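Local coordinates for protein beta-n-acetylhexosaminidase (Streptococcus pneumoniae, PDB 4AZI) that probably removes terminal beta-linked N-acetylglucosamine from glycans, acting as a catalytic module of a family 20 exo-beta-D-N-acetylglucosaminidase, at residues H43-N48 against S327-R332; I13-D16 against Y21-L24; K303-Q308 against T312-V317. The protein carries 2 engineered substitutions. All coordinates share one frame; numbering follows the deposited sequence.

Interaction 1: H43-N48 against S327-R332; sequences HLLLGN and SIWADR. With OAN (O-(2-acetamido-2-deoxy D-glucopyranosylidene) amino-N-phenylcarbamate), chain C.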
ATOM      1  N   HIS A  43       0.643  -1.660  -4.428  1.00 10.84           N
ATOM      2  CA  HIS A  43       0.380  -1.548  -3.002  1.00 10.44           C
ATOM      3  C   HIS A  43      -1.052  -1.899  -2.777  1.00 10.31           C
ATOM      4  O   HIS A  43      -1.954  -1.235  -3.301  1.00 10.14           O
ATOM      5  CB  HIS A  43       0.682  -0.138  -2.511  1.00 10.30           C
ATOM      6  CG  HIS A  43       0.382   0.085  -1.047  1.00 10.51           C
ATOM      7  ND1 HIS A  43      -0.802   0.560  -0.615  1.00 10.20           N
ATOM      8  CD2 HIS A  43       1.167  -0.111   0.091  1.00 10.31           C
ATOM      9  CE1 HIS A  43      -0.779   0.666   0.728  1.00 10.32           C
ATOM     10  NE2 HIS A  43       0.423   0.256   1.160  1.00 10.32           N
ATOM     11  N   LEU A  44      -1.279  -2.960  -2.009  1.00 10.18           N
ATOM     12  CA  LEU A  44      -2.628  -3.478  -1.826  1.00 10.28           C
ATOM     13  C   LEU A  44      -3.091  -3.465  -0.365  1.00 10.18           C
ATOM     14  O   LEU A  44      -2.637  -4.260   0.473  1.00  9.94           O
ATOM     15  CB  LEU A  44      -2.764  -4.872  -2.456  1.00 10.14           C
ATOM     16  CG  LEU A  44      -4.172  -5.467  -2.642  1.00 10.35           C
ATOM     17  CD1 LEU A  44      -4.989  -4.729  -3.699  1.00 10.35           C
ATOM     18  CD2 LEU A  44      -4.090  -6.954  -2.979  1.00 10.05           C
ATOM     19  N   LEU A  45      -3.999  -2.537  -0.067  1.00 10.18           N
ATOM     20  CA  LEU A  45      -4.650  -2.508   1.232  1.00 10.15           C
ATOM     21  C   LEU A  45      -5.663  -3.640   1.261  1.00 10.34           C
ATOM     22  O   LEU A  45      -6.524  -3.750   0.373  1.00 10.29           O
ATOM     23  CB  LEU A  45      -5.310  -1.149   1.504  1.00 10.31           C
ATOM     24  CG  LEU A  45      -4.350   0.040   1.535  1.00 10.39           C
ATOM     25  CD1 LEU A  45      -4.567   0.945   0.325  1.00 10.43           C
ATOM     26  CD2 LEU A  45      -4.491   0.831   2.825  1.00 10.46           C
ATOM     27  N   LEU A  46      -5.508  -4.510   2.252  1.00 10.46           N
ATOM     28  CA  LEU A  46      -6.372  -5.662   2.429  1.00 10.33           C
ATOM     29  C   LEU A  46      -7.195  -5.483   3.693  1.00 10.39           C
ATOM     30  O   LEU A  46      -8.359  -5.873   3.745  1.00 10.53           O
ATOM     31  CB  LEU A  46      -5.548  -6.955   2.475  1.00 10.24           C
ATOM     32  CG  LEU A  46      -4.859  -7.322   1.155  1.00 10.06           C
ATOM     33  CD1 LEU A  46      -3.717  -8.307   1.370  1.00  9.98           C
ATOM     34  CD2 LEU A  46      -5.864  -7.857   0.140  1.00 10.15           C
ATOM     35  N   GLY A  47      -6.574  -4.899   4.710  1.00 10.38           N
ATOM     36  CA  GLY A  47      -7.296  -4.409   5.874  1.00 10.40           C
ATOM     37  C   GLY A  47      -7.268  -2.894   5.850  1.00 10.34           C
ATOM     38  O   GLY A  47      -6.198  -2.292   5.959  1.00 10.44           O
ATOM     39  N   ASN A  48      -8.443  -2.286   5.691  1.00 10.31           N
ATOM     40  CA  ASN A  48      -8.605  -0.826   5.699  1.00 10.33           C
ATOM     41  C   ASN A  48     -10.098  -0.557   5.813  1.00 10.59           C
ATOM     42  O   ASN A  48     -10.832  -0.551   4.800  1.00 10.66           O
ATOM     43  CB  ASN A  48      -7.982  -0.185   4.451  1.00  9.97           C
ATOM     44  CG  ASN A  48      -7.879   1.332   4.541  1.00  9.86           C
ATOM     45  OD1 ASN A  48      -7.273   1.890   5.470  1.00  9.30           O
ATOM     46  ND2 ASN A  48      -8.439   2.011   3.548  1.00  9.21           N
ATOM     47  N   SER A 327      -2.164   6.833  -5.348  1.00 10.04           N
ATOM     48  CA  SER A 327      -3.115   6.121  -4.499  1.00 10.06           C
ATOM     49  C   SER A 327      -4.579   6.243  -4.911  1.00 10.25           C
ATOM     50  O   SER A 327      -5.101   7.356  -5.084  1.00 10.17           O
ATOM     51  CB  SER A 327      -2.968   6.556  -3.044  1.00 10.09           C
ATOM     52  OG  SER A 327      -1.614   6.573  -2.626  1.00 10.22           O
ATOM     53  N   ILE A 328      -5.229   5.082  -5.028  1.00 10.26           N
ATOM     54  CA  ILE A 328      -6.645   4.976  -5.391  1.00 10.39           C
ATOM     55  C   ILE A 328      -7.437   4.557  -4.152  1.00 10.62           C
ATOM     56  O   ILE A 328      -7.236   3.465  -3.626  1.00 10.75           O
ATOM     57  CB  ILE A 328      -6.876   3.949  -6.525  1.00 10.31           C
ATOM     58  CG1 ILE A 328      -5.950   4.205  -7.729  1.00 10.29           C
ATOM     59  CG2 ILE A 328      -8.336   3.949  -6.975  1.00 10.31           C
ATOM     60  CD1 ILE A 328      -5.954   5.630  -8.280  1.00 10.38           C
ATOM     61  N   TRP A 329      -8.318   5.430  -3.674  1.00 11.10           N
ATOM     62  CA  TRP A 329      -9.049   5.150  -2.433  1.00 11.55           C
ATOM     63  C   TRP A 329     -10.514   4.866  -2.648  1.00 12.00           C
ATOM     64  O   TRP A 329     -11.097   5.273  -3.655  1.00 12.54           O
ATOM     65  CB  TRP A 329      -8.866   6.280  -1.430  1.00 11.19           C
ATOM     66  CG  TRP A 329      -7.428   6.563  -1.046  1.00 10.94           C
ATOM     67  CD1 TRP A 329      -6.603   7.561  -1.557  1.00 10.83           C
ATOM     68  CD2 TRP A 329      -6.603   5.868  -0.036  1.00 11.03           C
ATOM     69  NE1 TRP A 329      -5.368   7.536  -0.955  1.00 10.93           N
ATOM     70  CE2 TRP A 329      -5.297   6.538  -0.042  1.00 10.83           C
ATOM     71  CE3 TRP A 329      -6.801   4.786   0.821  1.00 10.95           C
ATOM     72  CZ2 TRP A 329      -4.256   6.138   0.791  1.00 11.14           C
ATOM     73  CZ3 TRP A 329      -5.740   4.392   1.663  1.00 11.11           C
ATOM     74  CH2 TRP A 329      -4.503   5.053   1.648  1.00 11.02           C
ATOM     75  N   ALA A 330     -11.123   4.162  -1.695  1.00 12.45           N
ATOM     76  CA  ALA A 330     -12.509   3.748  -1.821  1.00 12.96           C
ATOM     77  C   ALA A 330     -13.449   4.282  -0.736  1.00 13.56           C
ATOM     78  O   ALA A 330     -14.385   3.580  -0.338  1.00 13.73           O
ATOM     79  CB  ALA A 330     -12.585   2.231  -1.899  1.00 13.16           C
ATOM     80  N   ASP A 331     -13.223   5.520  -0.286  1.00 13.89           N
ATOM     81  CA  ASP A 331     -14.010   6.145   0.805  1.00 14.86           C
ATOM     82  C   ASP A 331     -15.521   5.892   0.744  1.00 15.50           C
ATOM     83  O   ASP A 331     -16.162   5.651   1.763  1.00 15.41           O
ATOM     84  CB  ASP A 331     -13.738   7.653   0.875  1.00 15.12           C
ATOM     85  CG  ASP A 331     -12.281   7.976   1.192  1.00 15.13           C
ATOM     86  OD1 ASP A 331     -11.373   7.280   0.678  1.00 14.78           O
ATOM     87  OD2 ASP A 331     -12.039   8.935   1.953  1.00 15.08           O
ATOM     88  N   ARG A 332     -16.085   5.970  -0.452  1.00 16.31           N
ATOM     89  CA  ARG A 332     -17.454   5.532  -0.673  1.00 17.53           C
ATOM     90  C   ARG A 332     -17.383   4.269  -1.533  1.00 17.12           C
ATOM     91  O   ARG A 332     -17.295   4.347  -2.758  1.00 16.60           O
ATOM     92  CB  ARG A 332     -18.274   6.655  -1.323  1.00 19.06           C
ATOM     93  CG  ARG A 332     -18.443   7.874  -0.417  1.00 21.02           C
ATOM     94  CD  ARG A 332     -18.912   9.118  -1.167  1.00 23.31           C
ATOM     95  NE  ARG A 332     -17.927   9.547  -2.160  1.00 25.81           N
ATOM     96  CZ  ARG A 332     -18.117   9.530  -3.480  1.00 27.52           C
ATOM     97  NH1 ARG A 332     -19.277   9.128  -3.999  1.00 28.35           N
ATOM     98  NH2 ARG A 332     -17.140   9.924  -4.285  1.00 28.11           N
TER
HETATM   99  CAH OAN C2038      -3.185   7.713   4.811  1.00 10.13           C
HETATM  100  CAG OAN C2038      -4.466   8.222   4.134  1.00 10.25           C
HETATM  101  OAN OAN C2038      -4.416   8.726   3.022  1.00 10.06           O
HETATM  102  NAI OAN C2038      -5.586   8.079   4.847  1.00 10.69           N
HETATM  103  CAB OAN C2038      -6.933   8.483   4.392  1.00 11.33           C
HETATM  104  CAC OAN C2038      -7.533   7.379   3.520  1.00 11.22           C
HETATM  105  OAJ OAN C2038      -8.109   6.371   4.361  1.00 11.11           O
HETATM  106  CAD OAN C2038      -8.595   7.933   2.581  1.00 11.61           C
HETATM  107  OAK OAN C2038      -9.115   6.842   1.833  1.00 11.78           O
HETATM  108  CAE OAN C2038      -7.949   8.951   1.628  1.00 11.69           C
HETATM  109  CAF OAN C2038      -8.922   9.626   0.656  1.00 12.02           C
HETATM  110  OAM OAN C2038      -9.860  10.436   1.372  1.00 12.22           O
HETATM  111  OAL OAN C2038      -7.224   9.997   2.330  1.00 11.82           O
HETATM  112  CAA OAN C2038      -6.919   9.839   3.654  1.00 11.89           C
HETATM  113  NAY OAN C2038      -6.583  10.926   4.315  1.00 13.01           N
HETATM  114  OAQ OAN C2038      -6.596  12.089   3.603  1.00 14.48           O
HETATM  115  CAP OAN C2038      -6.908  13.198   4.337  1.00 14.97           C
HETATM  116  OAR OAN C2038      -6.879  14.309   3.806  1.00 14.75           O
HETATM  117  NAO OAN C2038      -7.240  12.996   5.622  1.00 16.09           N
HETATM  118  CAS OAN C2038      -7.536  13.958   6.511  1.00 17.22           C
HETATM  119  CAT OAN C2038      -6.860  13.950   7.731  1.00 17.14           C
HETATM  120  CAU OAN C2038      -7.128  14.922   8.695  1.00 17.41           C
HETATM  121  CAV OAN C2038      -8.076  15.911   8.441  1.00 17.79           C
HETATM  122  CAW OAN C2038      -8.762  15.926   7.218  1.00 17.97           C
HETATM  123  CAX OAN C2038      -8.496  14.950   6.254  1.00 17.48           C
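Leu45 and Asn48 both meet Trp329 at the same corner of its indole. Both Leu45 methyls come to this corner from the same side of the indole plane, the side away from the sugar, with CD1 and CD2 each 3.9 Å from Trp329 CZ3; the leucine crosses the tryptophan side chain at about a right angle and approaches the ring obliquely. Asn48 comes to the edge, near the ring plane, its ND2 4.1 Å from Trp329 CZ3, and its amide is turned 48° out of the indole plane. That amide is fixed from outside: ND2 donates to Asp16 OD1, and OD1 pairs with Asn116 ND2.

Because CG of Trp329 is anti to the carbonyl carbon (chi1 -58°), the indole swings across to these partners while one face lies under the sugar ring of the ligand. Ligand CAE stands 3.6 Å above the plane, offset toward the rim, and OAK is 3.3 Å from Trp329 CE3. Just along the chain, Asp331 grips the sugar with both carboxylate oxygens, OD1 taking OAK at 2.6 Å and OD2 taking OAM at 2.7 Å, so one short segment supplies both a stacking surface and the acceptor for the sugar hydroxyls. Tyr280 of strand 271-282 packs edge-to-face with Trp329. In the barrel, strand 10-16 runs between strands 41-45 and 321-329, so the contact spans the sheet over this intervening strand.

Interaction 2: I13-D16 against Y21-L24; sequences ISID and YFTL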
ATOM      1  N   ILE A  13       1.584   1.838  -7.495  1.00 10.19           N
ATOM      2  CA  ILE A  13       0.154   2.123  -7.561  1.00  9.96           C
ATOM      3  C   ILE A  13      -0.514   1.475  -6.342  1.00  9.92           C
ATOM      4  O   ILE A  13      -0.342   0.279  -6.088  1.00 10.06           O
ATOM      5  CB  ILE A  13      -0.484   1.677  -8.925  1.00 10.07           C
ATOM      6  CG1 ILE A  13      -1.997   1.934  -8.963  1.00  9.98           C
ATOM      7  CG2 ILE A  13      -0.149   0.228  -9.268  1.00 10.03           C
ATOM      8  CD1 ILE A  13      -2.382   3.398  -8.829  1.00 10.01           C
ATOM      9  N   SER A  14      -1.234   2.277  -5.564  1.00  9.76           N
ATOM     10  CA  SER A  14      -1.946   1.774  -4.383  1.00  9.71           C
ATOM     11  C   SER A  14      -3.429   1.609  -4.694  1.00  9.78           C
ATOM     12  O   SER A  14      -4.025   2.480  -5.324  1.00  9.44           O
ATOM     13  CB  SER A  14      -1.748   2.701  -3.175  1.00  9.57           C
ATOM     14  OG  SER A  14      -2.472   2.242  -2.041  1.00  9.70           O
ATOM     15  N   ILE A  15      -4.001   0.488  -4.249  1.00 10.09           N
ATOM     16  CA  ILE A  15      -5.417   0.162  -4.454  1.00 10.52           C
ATOM     17  C   ILE A  15      -6.078  -0.192  -3.110  1.00 10.72           C
ATOM     18  O   ILE A  15      -5.678  -1.154  -2.439  1.00 10.59           O
ATOM     19  CB  ILE A  15      -5.599  -1.017  -5.457  1.00 10.61           C
ATOM     20  CG1 ILE A  15      -5.060  -0.684  -6.869  1.00 10.64           C
ATOM     21  CG2 ILE A  15      -7.038  -1.506  -5.489  1.00 10.71           C
ATOM     22  CD1 ILE A  15      -5.781   0.422  -7.633  1.00 10.93           C
ATOM     23  N   ASP A  16      -7.085   0.592  -2.734  1.00 10.76           N
ATOM     24  CA  ASP A  16      -7.854   0.392  -1.504  1.00 11.12           C
ATOM     25  C   ASP A  16      -8.834  -0.776  -1.678  1.00 11.32           C
ATOM     26  O   ASP A  16     -10.028  -0.579  -1.926  1.00 11.26           O
ATOM     27  CB  ASP A  16      -8.578   1.712  -1.141  1.00 11.26           C
ATOM     28  CG  ASP A  16      -9.310   1.675   0.209  1.00 11.19           C
ATOM     29  OD1 ASP A  16      -9.222   0.681   0.966  1.00 11.38           O
ATOM     30  OD2 ASP A  16     -10.000   2.675   0.512  1.00 11.29           O
ATOM     31  N   TYR A  21     -14.398  -4.391  -2.415  1.00 13.11           N
ATOM     32  CA  TYR A  21     -13.967  -5.670  -2.985  1.00 13.80           C
ATOM     33  C   TYR A  21     -13.465  -5.491  -4.415  1.00 13.90           C
ATOM     34  O   TYR A  21     -14.107  -4.826  -5.232  1.00 14.41           O
ATOM     35  CB  TYR A  21     -15.083  -6.730  -2.916  1.00 14.36           C
ATOM     36  CG  TYR A  21     -14.676  -8.092  -3.454  1.00 14.84           C
ATOM     37  CD1 TYR A  21     -14.010  -9.017  -2.646  1.00 15.22           C
ATOM     38  CD2 TYR A  21     -14.951  -8.452  -4.772  1.00 15.28           C
ATOM     39  CE1 TYR A  21     -13.628 -10.260  -3.140  1.00 15.52           C
ATOM     40  CE2 TYR A  21     -14.574  -9.691  -5.279  1.00 15.77           C
ATOM     41  CZ  TYR A  21     -13.913 -10.591  -4.463  1.00 16.03           C
ATOM     42  OH  TYR A  21     -13.538 -11.821  -4.973  1.00 16.59           O
ATOM     43  N   PHE A  22     -12.306  -6.074  -4.696  1.00 13.62           N
ATOM     44  CA  PHE A  22     -11.776  -6.180  -6.054  1.00 13.66           C
ATOM     45  C   PHE A  22     -11.591  -7.664  -6.355  1.00 13.86           C
ATOM     46  O   PHE A  22     -11.048  -8.403  -5.532  1.00 14.17           O
ATOM     47  CB  PHE A  22     -10.419  -5.468  -6.187  1.00 13.30           C
ATOM     48  CG  PHE A  22     -10.508  -3.967  -6.276  1.00 13.22           C
ATOM     49  CD1 PHE A  22     -10.703  -3.196  -5.139  1.00 12.89           C
ATOM     50  CD2 PHE A  22     -10.371  -3.317  -7.502  1.00 13.33           C
ATOM     51  CE1 PHE A  22     -10.785  -1.811  -5.218  1.00 12.70           C
ATOM     52  CE2 PHE A  22     -10.452  -1.930  -7.587  1.00 13.44           C
ATOM     53  CZ  PHE A  22     -10.657  -1.177  -6.438  1.00 12.79           C
ATOM     54  N   THR A  23     -12.035  -8.113  -7.525  1.00 13.98           N
ATOM     55  CA  THR A  23     -11.842  -9.514  -7.890  1.00 14.21           C
ATOM     56  C   THR A  23     -10.385  -9.726  -8.252  1.00 14.22           C
ATOM     57  O   THR A  23      -9.698  -8.782  -8.656  1.00 14.34           O
ATOM     58  CB  THR A  23     -12.693  -9.937  -9.113  1.00 14.34           C
ATOM     59  OG1 THR A  23     -12.172  -9.309 -10.289  1.00 14.24           O
ATOM     60  CG2 THR A  23     -14.155  -9.562  -8.928  1.00 14.55           C
ATOM     61  N   LEU A  24      -9.918 -10.964  -8.123  1.00 14.19           N
ATOM     62  CA  LEU A  24      -8.564 -11.311  -8.545  1.00 14.33           C
ATOM     63  C   LEU A  24      -8.273 -10.873  -9.985  1.00 14.38           C
ATOM     64  O   LEU A  24      -7.204 -10.336 -10.256  1.00 14.41           O
ATOM     65  CB  LEU A  24      -8.278 -12.809  -8.332  1.00 14.35           C
ATOM     66  CG  LEU A  24      -7.000 -13.423  -8.918  1.00 14.73           C
ATOM     67  CD1 LEU A  24      -5.734 -12.825  -8.313  1.00 14.67           C
ATOM     68  CD2 LEU A  24      -7.027 -14.937  -8.746  1.00 14.87           C
TER
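Ile15 and Asp16, on strand 10-16, face Phe22 in the loop leading to helix 24-37. The backbones stay well apart: the nearest CA atoms across the contact, those of Asp16 and Tyr21, are 8.7 Å from each other, a gap that the Phe22 ring crosses to reach Ile15 CG2 and the Asp16 backbone oxygen. Thr23, next along, is the N-cap of helix 24-37: its side chain caps a backbone N in the first turn, while its own N is hydrogen-bonded to Gln26 OE1.

The Phe22 ring reaches back to the strand and receives one branch of Ile15. With CG2 anti to the backbone N of Ile15, this methyl sits over the ring in a CH-pi contact, 3.8 Å from the Phe22 centroid and 14° off the ring normal. The backbone oxygen of Asp16 lies instead at the ring edge, close to its plane, with Asp16 O 3.6 Å from Phe22 CE1. Tyr337 adds an edge-to-face partner for Phe22.

Dispersion over the face and a probably weakly attractive carbonyl at the hydrogen-bearing edge thus hold a buried aromatic against the strand. The Asp16 carboxylate is engaged separately, by a salt bridge to Arg19 and a hydrogen bond to Ala330 N, so charge is kept apart from this apolar packing.

Interaction 3: K303-Q308 against T312-V317; sequences KTPFNQ and TKYPEV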
ATOM      1  N   LYS A 303       2.061  18.335 -12.313  1.00 17.65           N
ATOM      2  CA  LYS A 303       2.349  19.562 -11.553  1.00 17.55           C
ATOM      3  C   LYS A 303       3.229  19.362 -10.318  1.00 16.91           C
ATOM      4  O   LYS A 303       4.069  20.205 -10.014  1.00 16.97           O
ATOM      5  CB  LYS A 303       1.035  20.236 -11.143  1.00 18.60           C
ATOM      6  CG  LYS A 303       1.063  21.756 -11.163  1.00 19.59           C
ATOM      7  CD  LYS A 303      -0.340  22.306 -11.405  1.00 20.20           C
ATOM      8  CE  LYS A 303      -0.293  23.736 -11.920  1.00 20.76           C
ATOM      9  N   THR A 304       3.019  18.265  -9.597  1.00 15.86           N
ATOM     10  CA  THR A 304       3.840  17.935  -8.433  1.00 14.75           C
ATOM     11  C   THR A 304       5.015  17.079  -8.892  1.00 14.49           C
ATOM     12  O   THR A 304       4.796  16.064  -9.539  1.00 14.30           O
ATOM     13  CB  THR A 304       3.030  17.142  -7.393  1.00 14.68           C
ATOM     14  OG1 THR A 304       1.839  17.866  -7.067  1.00 14.89           O
ATOM     15  CG2 THR A 304       3.855  16.904  -6.120  1.00 14.32           C
ATOM     16  N   PRO A 305       6.267  17.481  -8.561  1.00 13.95           N
ATOM     17  CA  PRO A 305       7.397  16.647  -8.978  1.00 13.31           C
ATOM     18  C   PRO A 305       7.421  15.261  -8.320  1.00 12.95           C
ATOM     19  O   PRO A 305       6.915  15.081  -7.201  1.00 13.09           O
ATOM     20  CB  PRO A 305       8.618  17.481  -8.579  1.00 13.51           C
ATOM     21  CG  PRO A 305       8.124  18.895  -8.591  1.00 13.65           C
ATOM     22  CD  PRO A 305       6.714  18.797  -8.066  1.00 13.80           C
ATOM     23  N   PHE A 306       7.987  14.292  -9.037  1.00 12.48           N
ATOM     24  CA  PHE A 306       8.039  12.884  -8.615  1.00 11.81           C
ATOM     25  C   PHE A 306       8.677  12.757  -7.239  1.00 11.51           C
ATOM     26  O   PHE A 306       8.236  11.958  -6.413  1.00 11.74           O
ATOM     27  CB  PHE A 306       8.843  12.071  -9.644  1.00 11.75           C
ATOM     28  CG  PHE A 306       8.991  10.607  -9.311  1.00 11.63           C
ATOM     29  CD1 PHE A 306       8.040   9.688  -9.723  1.00 11.59           C
ATOM     30  CD2 PHE A 306      10.111  10.142  -8.617  1.00 11.74           C
ATOM     31  CE1 PHE A 306       8.186   8.332  -9.440  1.00 11.58           C
ATOM     32  CE2 PHE A 306      10.260   8.792  -8.326  1.00 11.72           C
ATOM     33  CZ  PHE A 306       9.298   7.886  -8.745  1.00 11.64           C
ATOM     34  N   ASN A 307       9.720  13.541  -7.009  1.00 10.81           N
ATOM     35  CA  ASN A 307      10.448  13.506  -5.750  1.00 10.70           C
ATOM     36  C   ASN A 307       9.907  14.461  -4.681  1.00 10.39           C
ATOM     37  O   ASN A 307      10.452  14.513  -3.572  1.00 10.43           O
ATOM     38  CB  ASN A 307      11.945  13.774  -5.989  1.00 10.72           C
ATOM     39  CG  ASN A 307      12.669  12.583  -6.613  1.00 10.70           C
ATOM     40  OD1 ASN A 307      12.314  11.427  -6.380  1.00 10.79           O
ATOM     41  ND2 ASN A 307      13.703  12.868  -7.405  1.00 10.97           N
ATOM     42  N   GLN A 308       8.841  15.206  -4.982  1.00 10.05           N
ATOM     43  CA  GLN A 308       8.385  16.221  -4.026  1.00 10.17           C
ATOM     44  C   GLN A 308       7.542  15.653  -2.885  1.00  9.80           C
ATOM     45  O   GLN A 308       6.451  15.159  -3.105  1.00  9.72           O
ATOM     46  CB  GLN A 308       7.655  17.355  -4.734  1.00 10.55           C
ATOM     47  CG  GLN A 308       7.151  18.426  -3.792  1.00 10.51           C
ATOM     48  CD  GLN A 308       6.773  19.693  -4.520  1.00 10.79           C
ATOM     49  OE1 GLN A 308       7.624  20.358  -5.113  1.00 10.83           O
ATOM     50  NE2 GLN A 308       5.490  20.043  -4.467  1.00 11.01           N
ATOM     51  N   THR A 312       6.466  20.341   1.008  1.00 11.82           N
ATOM     52  CA  THR A 312       7.790  20.824   0.615  1.00 11.99           C
ATOM     53  C   THR A 312       7.831  21.238  -0.848  1.00 12.41           C
ATOM     54  O   THR A 312       7.057  20.741  -1.677  1.00 12.29           O
ATOM     55  CB  THR A 312       8.917  19.784   0.846  1.00 12.09           C
ATOM     56  OG1 THR A 312       8.740  18.670  -0.043  1.00 11.92           O
ATOM     57  CG2 THR A 312       8.955  19.306   2.295  1.00 11.90           C
ATOM     58  N   LYS A 313       8.754  22.147  -1.152  1.00 13.15           N
ATOM     59  CA  LYS A 313       8.956  22.645  -2.507  1.00 14.26           C
ATOM     60  C   LYS A 313      10.262  22.070  -3.066  1.00 14.89           C
ATOM     61  O   LYS A 313      11.358  22.425  -2.610  1.00 15.02           O
ATOM     62  CB  LYS A 313       8.979  24.177  -2.502  1.00 14.40           C
ATOM     63  CG  LYS A 313       9.179  24.834  -3.857  1.00 14.79           C
ATOM     64  CD  LYS A 313       9.128  26.353  -3.724  1.00 15.23           C
ATOM     65  CE  LYS A 313       9.462  27.055  -5.031  1.00 15.28           C
ATOM     66  NZ  LYS A 313       8.550  26.601  -6.116  1.00 15.81           N
ATOM     67  N   TYR A 314      10.124  21.163  -4.031  1.00 15.44           N
ATOM     68  CA  TYR A 314      11.261  20.498  -4.662  1.00 16.47           C
ATOM     69  C   TYR A 314      11.727  21.322  -5.868  1.00 16.87           C
ATOM     70  O   TYR A 314      10.889  21.802  -6.633  1.00 17.00           O
ATOM     71  CB  TYR A 314      10.853  19.088  -5.101  1.00 16.49           C
ATOM     72  CG  TYR A 314      11.965  18.266  -5.714  1.00 17.06           C
ATOM     73  CD1 TYR A 314      12.829  17.520  -4.914  1.00 17.24           C
ATOM     74  CD2 TYR A 314      12.143  18.220  -7.103  1.00 17.64           C
ATOM     75  CE1 TYR A 314      13.857  16.768  -5.473  1.00 17.49           C
ATOM     76  CE2 TYR A 314      13.160  17.459  -7.673  1.00 17.53           C
ATOM     77  CZ  TYR A 314      14.010  16.736  -6.855  1.00 17.99           C
ATOM     78  OH  TYR A 314      15.022  15.985  -7.415  1.00 18.65           O
ATOM     79  N   PRO A 315      13.056  21.466  -6.065  1.00 17.17           N
ATOM     80  CA  PRO A 315      14.168  20.852  -5.345  1.00 17.58           C
ATOM     81  C   PRO A 315      14.758  21.662  -4.189  1.00 17.59           C
ATOM     82  O   PRO A 315      15.737  21.215  -3.605  1.00 18.03           O
ATOM     83  CB  PRO A 315      15.226  20.691  -6.441  1.00 18.07           C
ATOM     84  CG  PRO A 315      14.982  21.850  -7.356  1.00 17.97           C
ATOM     85  CD  PRO A 315      13.543  22.280  -7.196  1.00 17.72           C
ATOM     86  N   GLU A 316      14.188  22.822  -3.863  1.00 17.74           N
ATOM     87  CA  GLU A 316      14.654  23.622  -2.711  1.00 18.62           C
ATOM     88  C   GLU A 316      14.796  22.775  -1.442  1.00 18.13           C
ATOM     89  O   GLU A 316      15.772  22.903  -0.701  1.00 18.40           O
ATOM     90  CB  GLU A 316      13.736  24.827  -2.454  1.00 19.34           C
ATOM     91  CG  GLU A 316      14.110  25.668  -1.231  1.00 20.74           C
ATOM     92  CD  GLU A 316      15.453  26.380  -1.358  1.00 21.78           C
ATOM     93  OE1 GLU A 316      15.819  26.812  -2.473  1.00 22.68           O
ATOM     94  OE2 GLU A 316      16.154  26.521  -0.331  1.00 22.84           O
ATOM     95  N   VAL A 317      13.797  21.931  -1.199  1.00 17.61           N
ATOM     96  CA  VAL A 317      13.875  20.867  -0.203  1.00 16.84           C
ATOM     97  C   VAL A 317      14.043  19.585  -1.012  1.00 17.00           C
ATOM     98  O   VAL A 317      13.230  19.285  -1.910  1.00 16.97           O
ATOM     99  CB  VAL A 317      12.604  20.800   0.681  1.00 16.11           C
ATOM    100  CG1 VAL A 317      12.604  19.548   1.546  1.00 15.58           C
ATOM    101  CG2 VAL A 317      12.482  22.044   1.554  1.00 15.65           C
TER
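Tyr314 lies against Pro305, Asn307 and Gln308, and its side chain carries most of the contact. Its CG is anti to the backbone N (chi1 -177°), which sends the ring across the turn formed by Pro305 to Gln308. That turn is type I, closed by Gln308 N to Pro305 O at 2.9 Å. Asn307 CB covers one ring face, offset toward the rim, as a CH-pi contact 3.9 Å from the Tyr314 centroid, while Pro315 CB stands over the centre of the opposite face, so the phenol is sandwiched. Pro305 CB touches obliquely, 3.9 Å from Tyr314 CD2.

Asn307 and Tyr314 run side by side, pointing the same way, which brings Asn307 ND2 to Tyr314 OH in a weak hydrogen bond of 3.4 Å. The Asn307 amide has a stronger partner elsewhere, since OD1 is bonded to Lys9 NZ.

Gln308 slides past Tyr314 in the opposite direction. Its CG is anti to the backbone N and the chain stays extended, carrying OE1 to the Tyr314 backbone at 2.8 Å from N. The bond is nearly straight at the hydrogen (171°), although the donor stands 38° out of the carbonyl plane. Thr312 O is close to the same amide, 3.0 Å from Gln308 CD; its approach to NE2 has too poor an angle to count as a bond. Thr312 OG1 is hydrogen-bonded to Leu309 O.

The one strong hydrogen bond between the two segments is thus made by a side-chain amide to a backbone N-H. The peptide before Pro315 is cis, and the proline packed on the preceding tyrosine is a familiar aromatic-cis-proline arrangement. Here it shapes a surface helix-to-strand connection of the (beta/alpha)8 barrel, between helix 294-303 and strand 321-329.

How the interactions relate
Interactions 1 and 2 form one continuous region around strand 10-16, their centres 7 Å apart. His43 N lies 2.7 Å from Ile13 O, a probable hydrogen bond between neighbouring strands, and Trp329 CA packs 3.7 Å from Asp16 CB. Asp16 is the shared element: its backbone belongs to interaction 2, while its carboxylate is turned to interaction 1 and its side chain comes about 4 Å from the ligand. Interaction 3 stands apart, with centres about 25 Å from interaction 1 and 28 Å from interaction 2. It precedes strand 321-329, whose far end carries Trp329, so it lies on the barrel side away from the sugar pocket.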